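Local coordinates for AP endonuclease, family protein 2 (Mycobacterium smegmatis, PDB 5TNV) that binds a magnesium ion inside a xylose isomerase-like TIM barrel and may have endonuclease activity, at residues T136-T140 / N249-I253; G180-R184 / H215-G219; P71-W75 / M105-S109. All coordinates share one frame; numbering follows the deposited sequence. Where two conformers were deposited one is given.

In the fold
One barrel offers three settings for long-range contact, and the chemistry changes with each. Contact 1 is core: segments 136-140 and 249-253 face one another inside the barrel, touching through an aliphatic chain, an aromatic ring and amides that lead to the metal-ligand histidine. Contact 2 lies on the outer side, where helix 169-185 meets the turn leading into strand 218-221 and charged groups at the surface close over a histidine packed on a helix glycine. Contact 3 is intermediate, a carboxylate of the loop after strand 68-70 gripped by the loop after strand 99-104. Contacts 1 and 3 join where Met105 and Asn139 share a backbone hydrogen bond; contacts 1 and 2 touch through Asn249.

Contact 1: T136-T140 / N249-I253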
# COMPACT_ATOMS: atom_id res chain seq x y z
N THR A 136 13.07 26.54 12.48
CA THR A 136 12.24 27.73 12.21
C THR A 136 10.83 27.63 12.78
O THR A 136 10.08 28.60 12.69
CB THR A 136 12.16 28.05 10.71
OG1 THR A 136 11.53 26.94 10.05
CG2 THR A 136 13.55 28.27 10.12
N ILE A 137 10.48 26.48 13.40
CA ILE A 137 9.16 26.25 13.93
C ILE A 137 9.26 25.53 15.26
O ILE A 137 10.01 24.55 15.38
CB ILE A 137 8.31 25.38 12.97
CG1 ILE A 137 7.95 26.10 11.67
CG2 ILE A 137 7.07 24.78 13.69
CD1 ILE A 137 6.91 27.23 11.89
N VAL A 138 8.47 26.01 16.23
CA VAL A 138 8.08 25.20 17.38
C VAL A 138 6.57 24.96 17.22
O VAL A 138 5.81 25.93 16.99
CB VAL A 138 8.42 25.86 18.71
CG1 VAL A 138 7.80 25.13 19.91
CG2 VAL A 138 9.94 25.97 18.83
N ASN A 139 6.14 23.71 17.32
CA ASN A 139 4.77 23.30 17.12
C ASN A 139 4.18 22.82 18.44
O ASN A 139 4.79 22.04 19.17
CB ASN A 139 4.75 22.18 16.07
CG ASN A 139 3.45 21.46 15.90
OD1 ASN A 139 2.64 21.82 15.05
ND2 ASN A 139 3.23 20.43 16.70
N THR A 140 2.94 23.28 18.71
CA THR A 140 2.18 22.85 19.86
C THR A 140 0.77 22.48 19.42
O THR A 140 0.25 23.02 18.44
CB THR A 140 2.20 23.96 20.93
OG1 THR A 140 1.69 23.48 22.16
CG2 THR A 140 1.39 25.18 20.52
N ASN A 249 1.75 27.48 8.44
CA ASN A 249 3.20 27.83 8.47
C ASN A 249 4.10 26.60 8.69
O ASN A 249 5.31 26.77 8.80
CB ASN A 249 3.49 28.93 9.47
CG ASN A 249 3.23 28.49 10.90
OD1 ASN A 249 2.62 27.47 11.18
ND2 ASN A 249 3.63 29.32 11.85
N PHE A 250 3.54 25.41 8.76
CA PHE A 250 4.25 24.17 9.09
C PHE A 250 3.31 23.04 8.70
O PHE A 250 2.11 23.26 8.65
CB PHE A 250 4.54 24.15 10.59
CG PHE A 250 5.26 22.92 11.10
CD1 PHE A 250 6.43 22.47 10.51
CD2 PHE A 250 4.78 22.23 12.22
CE1 PHE A 250 7.11 21.38 10.99
CE2 PHE A 250 5.47 21.13 12.71
CZ PHE A 250 6.64 20.72 12.13
N TRP A 251 3.84 21.84 8.49
CA TRP A 251 2.95 20.78 7.97
C TRP A 251 3.46 19.39 8.39
O TRP A 251 4.39 18.87 7.81
CB TRP A 251 2.86 20.92 6.46
CG TRP A 251 1.69 20.22 5.81
CD1 TRP A 251 0.74 19.37 6.33
CD2 TRP A 251 1.36 20.38 4.42
NE1 TRP A 251 -0.14 19.00 5.34
CE2 TRP A 251 0.21 19.60 4.17
CE3 TRP A 251 1.94 21.11 3.41
CZ2 TRP A 251 -0.35 19.56 2.90
CZ3 TRP A 251 1.39 21.07 2.12
CH2 TRP A 251 0.25 20.29 1.89
N HIS A 252 2.78 18.80 9.37
CA HIS A 252 2.82 17.36 9.63
C HIS A 252 1.99 16.71 8.50
O HIS A 252 0.80 17.00 8.39
CB HIS A 252 2.20 16.99 10.96
CG HIS A 252 2.98 17.27 12.18
ND1 HIS A 252 2.56 16.79 13.40
CD2 HIS A 252 4.13 17.99 12.35
CE1 HIS A 252 3.47 17.21 14.26
NE2 HIS A 252 4.43 17.92 13.70
N ILE A 253 2.63 15.87 7.73
CA ILE A 253 2.03 15.41 6.46
C ILE A 253 2.03 13.88 6.44
O ILE A 253 3.08 13.25 6.36
CB ILE A 253 2.75 16.07 5.27
CG1 ILE A 253 2.07 15.70 3.95
CG2 ILE A 253 4.24 15.82 5.23
CD1 ILE A 253 2.50 16.56 2.77
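Ile137 and Phe250 fill part of the barrel interior, and Asn139 continues the contact from there to the metal site. The CG2 methyl of Ile137 sits over one face of the Phe250 ring, 3.8 Å from its centroid and displaced toward the rim, in a CH-pi contact. The other branch of Ile137 turns to the neighbouring residue: CD1 rests 3.5 Å from Asn249 O and also meets the Asn249 amide. That amide is itself held by strand 189-193, through Ser191 and Gln189.

Asn139 repays tracing atom by atom. Its CB packs 3.6 Å from Phe250 CE2, on the side of the ring that Ile137 occupies. With CG anti to the backbone N (chi1 169°), the chain comes down past the CE2-CD2 edge toward the ring plane, Asn139 CG lying 3.8 Å from Phe250 CE2. The amide then divides. Asn139 OD1 reaches the edge in the plane of the ring, 3.6 Å from Phe250 CD2, an approach that would suit the weakly positive rim of an aromatic ring; the same oxygen accepts a hydrogen bond from Asn221. Asn139 ND2 lies 4.0 Å from His252 CE1 in an oblique approach, while its hydrogen bond is given to Glu193. Amide and Phe250 ring do not stack, their planes standing 57° apart.

His252 is fixed from two directions: NE2 is bonded to Ser104, and ND1 coordinates the magnesium ion. Glu193 and Asp223 are the other two protein ligands, which makes Asn139 a second-shell residue through its bond to Glu193. A magnesium site in the barrel interior, with the Ile137-Phe250 pair packed beside its second shell, is consistent with a metal-binding TIM barrel of the xylose isomerase-like family.

Contact 2: G180-R184 / H215-G219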
# COMPACT_ATOMS: atom_id res chain seq x y z
N GLY A 180 3.78 33.06 20.83
CA GLY A 180 4.04 33.74 19.58
C GLY A 180 4.92 34.98 19.73
O GLY A 180 5.78 35.24 18.87
N ASP A 181 4.72 35.78 20.79
CA ASP A 181 5.60 36.92 21.03
C ASP A 181 7.06 36.49 21.13
O ASP A 181 7.97 37.12 20.56
CB ASP A 181 5.19 37.70 22.27
CG ASP A 181 3.89 38.42 22.23
OD1 ASP A 181 3.39 38.69 21.13
OD2 ASP A 181 3.39 38.74 23.32
N HIS A 182 7.30 35.41 21.86
CA HIS A 182 8.66 34.89 22.08
C HIS A 182 9.24 34.36 20.76
O HIS A 182 10.39 34.63 20.43
CB HIS A 182 8.66 33.90 23.23
CG HIS A 182 9.99 33.45 23.70
ND1 HIS A 182 10.08 32.49 24.68
CD2 HIS A 182 11.25 33.81 23.37
CE1 HIS A 182 11.39 32.30 24.91
NE2 HIS A 182 12.10 33.07 24.14
N ALA A 183 8.41 33.60 20.05
CA ALA A 183 8.85 33.11 18.73
C ALA A 183 9.27 34.24 17.82
O ALA A 183 10.33 34.21 17.19
CB ALA A 183 7.72 32.24 18.12
N ARG A 184 8.40 35.27 17.72
CA ARG A 184 8.70 36.41 16.86
C ARG A 184 10.04 37.06 17.19
O ARG A 184 10.88 37.32 16.34
CB ARG A 184 7.59 37.44 16.93
CG ARG A 184 7.70 38.54 15.89
CD ARG A 184 6.96 39.79 16.14
NE ARG A 184 5.55 39.77 16.11
CZ ARG A 184 4.71 40.00 17.13
NH1 ARG A 184 3.43 39.95 16.82
NH2 ARG A 184 5.04 40.26 18.39
N HIS A 215 -2.09 36.82 15.49
CA HIS A 215 -0.65 36.99 15.78
C HIS A 215 0.15 36.60 14.55
O HIS A 215 0.04 35.45 14.06
CB HIS A 215 -0.29 36.13 17.01
CG HIS A 215 1.03 36.54 17.58
ND1 HIS A 215 2.24 36.41 16.89
CD2 HIS A 215 1.32 37.10 18.78
CE1 HIS A 215 3.16 36.89 17.73
NE2 HIS A 215 2.64 37.31 18.86
N ASP A 216 1.00 37.50 14.07
CA ASP A 216 1.75 37.27 12.85
C ASP A 216 2.93 36.31 12.98
O ASP A 216 3.58 36.03 11.96
CB ASP A 216 2.21 38.57 12.21
CG ASP A 216 3.24 39.35 12.97
OD1 ASP A 216 3.75 38.91 14.01
OD2 ASP A 216 3.51 40.48 12.48
N ALA A 217 3.18 35.78 14.15
CA ALA A 217 4.18 34.70 14.31
C ALA A 217 3.54 33.40 14.75
O ALA A 217 4.26 32.51 15.22
CB ALA A 217 5.31 35.12 15.23
N VAL A 218 2.23 33.26 14.56
CA VAL A 218 1.53 32.00 14.83
C VAL A 218 0.81 31.58 13.56
O VAL A 218 0.27 32.42 12.83
CB VAL A 218 0.55 32.14 16.00
CG1 VAL A 218 -0.08 30.77 16.30
CG2 VAL A 218 1.24 32.69 17.26
N GLY A 219 0.80 30.29 13.26
CA GLY A 219 0.08 29.76 12.10
C GLY A 219 -0.41 28.36 12.43
O GLY A 219 -0.14 27.82 13.50
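On the outer layer of the TIM barrel, where helix 169-185 packs beside the turn that leads into strand 218-221, His215 is sandwiched between Gly180 and Arg184. Gly180 CA lies over one ring face in a CH-pi contact; because this residue has no side chain, the helix backbone itself approaches, with Gly180 C 3.3 Å from His215 CE1. Over the opposite face comes the guanidinium, Arg184 NH1 lying 3.2 Å from His215 CE1. The two planes are only 14° apart.

The ring's edge is held as well. His215 NE2 donates to Asp181 OD1 at 2.8 Å; the oxygen lies close to the ring plane and is met on the anti side, but well out of the carboxylate plane. Arg184 then grips Asp216 side-on, bending at chi3 (-68°) to bring NE within 2.9 Å and NH1 within 3.0 Å of Asp216 OD1. Arg184 NE meets the syn lone pair of Asp216 OD1, whereas NH1 comes from above the carboxylate plane. Arg184 NH2 also forms a longer salt bridge to Asp181 OD1, so the arginine links the two acids in one network, probably softening the charge of each.

Nearer the backbone, Arg184 CB and Ala217 CB meet at 3.7 Å. His215 to Val218 is a type I beta turn, which the ring probably helps to hold: Ala217 N donates to His215 ND1 over 3.0 Å.

Contact 3: P71-W75 / M105-S109; sequences PTDAW and MTRSS
Asp73 reaches across to Thr106 and Ser108 and makes its carboxylate the tight centre of the contact. Its CG is placed between the backbone N and the carbonyl carbon (chi1 63°), which directs both oxygens at the facing loop. The firmer grip on Asp73 OD1 is that of Thr106 N, at 2.9 Å from above the carboxylate plane. Thr106 OG1 also donates to Asp73 OD1, on its syn lone pair, but this bond is less certain because the threonine side chain is disordered between two positions. Asp73 OD2 takes Ser108 OG at 2.8 Å, on the syn side but tilted from the plane. The same Asp73 OD2 packs 3.5 Å from Met105 CB. Gripped at both oxygens, the carboxylate is probably restrained in rotation and its negative charge eased.

Elsewhere the fit is slacker. Thr72 CB, loosely placed though buried, lies 3.9 Å from Thr106 CG2. Toward the partly exposed side, Ala74 CB comes no nearer than this to Thr106. Thr72 spends its hydroxyl within its own loop: Thr72 OG1 accepts from Ala74 N at 2.9 Å, closing an ST turn that shapes the backbone around Asp73.

The Thr106 side chain lies about 8 Å from the magnesium ion. In TIM barrels the loops after the parallel strands, at their C-terminal ends, form the active-site face, consistent with the metal site here.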
# COMPACT_ATOMS: atom_id res chain seq x y z
N PRO A 71 12.81 16.45 16.63
CA PRO A 71 13.00 15.53 17.77
C PRO A 71 11.71 15.29 18.56
O PRO A 71 11.70 14.38 19.39
CB PRO A 71 14.03 16.27 18.63
CG PRO A 71 13.72 17.72 18.36
CD PRO A 71 13.44 17.75 16.87
N THR A 72 10.71 16.11 18.36
CA THR A 72 9.51 16.13 19.22
C THR A 72 9.92 16.44 20.64
O THR A 72 11.03 16.94 20.88
CB THR A 72 8.60 14.90 19.05
OG1 THR A 72 9.10 13.76 19.81
CG2 THR A 72 8.41 14.52 17.61
N ASP A 73 9.03 16.18 21.60
CA ASP A 73 9.31 16.13 23.03
C ASP A 73 9.07 14.74 23.57
O ASP A 73 9.14 14.54 24.81
CB ASP A 73 8.50 17.16 23.83
CG ASP A 73 7.03 16.94 23.76
OD1 ASP A 73 6.60 16.02 23.07
OD2 ASP A 73 6.26 17.72 24.38
N ALA A 74 8.89 13.73 22.71
CA ALA A 74 8.58 12.35 23.12
C ALA A 74 9.78 11.41 23.00
O ALA A 74 9.63 10.20 23.26
CB ALA A 74 7.41 11.87 22.27
N TRP A 75 10.92 11.95 22.63
CA TRP A 75 12.19 11.24 22.44
C TRP A 75 13.16 11.89 23.44
O TRP A 75 12.83 12.02 24.64
CB TRP A 75 12.58 11.21 20.97
CG TRP A 75 13.92 10.62 20.65
CD1 TRP A 75 14.36 9.37 20.96
CD2 TRP A 75 14.99 11.26 19.98
NE1 TRP A 75 15.65 9.19 20.52
CE2 TRP A 75 16.06 10.35 19.92
CE3 TRP A 75 15.19 12.53 19.41
CZ2 TRP A 75 17.29 10.66 19.33
CZ3 TRP A 75 16.39 12.85 18.83
CH2 TRP A 75 17.43 11.91 18.79
N MET A 105 6.04 19.57 19.99
CA MET A 105 5.55 19.05 21.25
C MET A 105 4.36 18.15 20.98
O MET A 105 3.57 18.47 20.11
CB MET A 105 5.17 20.20 22.18
CG MET A 105 6.33 21.07 22.57
SD MET A 105 5.86 22.51 23.53
CE MET A 105 5.35 21.91 25.16
N THR A 106 4.23 17.08 21.74
CA THR A 106 3.16 16.13 21.39
C THR A 106 2.01 16.36 22.32
O THR A 106 1.31 17.36 22.37
CB THR A 106 3.79 14.73 21.31
OG1 THR A 106 4.36 14.32 22.57
CG2 THR A 106 4.91 14.73 20.27
N ARG A 107 1.45 15.61 23.10
CA ARG A 107 0.58 15.39 24.20
C ARG A 107 1.09 16.12 25.46
O ARG A 107 1.22 15.59 26.53
CB ARG A 107 0.31 13.90 24.42
CG ARG A 107 -0.31 13.27 23.14
CD ARG A 107 -0.68 11.79 23.32
NE ARG A 107 -1.06 11.24 22.02
CZ ARG A 107 -2.22 11.46 21.43
NH1 ARG A 107 -3.18 12.15 22.02
NH2 ARG A 107 -2.43 10.95 20.22
N SER A 108 1.32 17.41 25.24
CA SER A 108 1.91 18.35 26.18
C SER A 108 1.19 19.67 26.10
O SER A 108 1.77 20.72 25.82
CB SER A 108 3.40 18.54 25.90
OG SER A 108 4.03 17.29 25.96
N SER A 109 -0.12 19.66 26.29
CA SER A 109 -0.93 20.85 26.05
C SER A 109 -0.62 21.97 27.04
O SER A 109 -0.50 21.72 28.26
CB SER A 109 -2.41 20.50 26.16
OG SER A 109 -3.16 21.71 26.08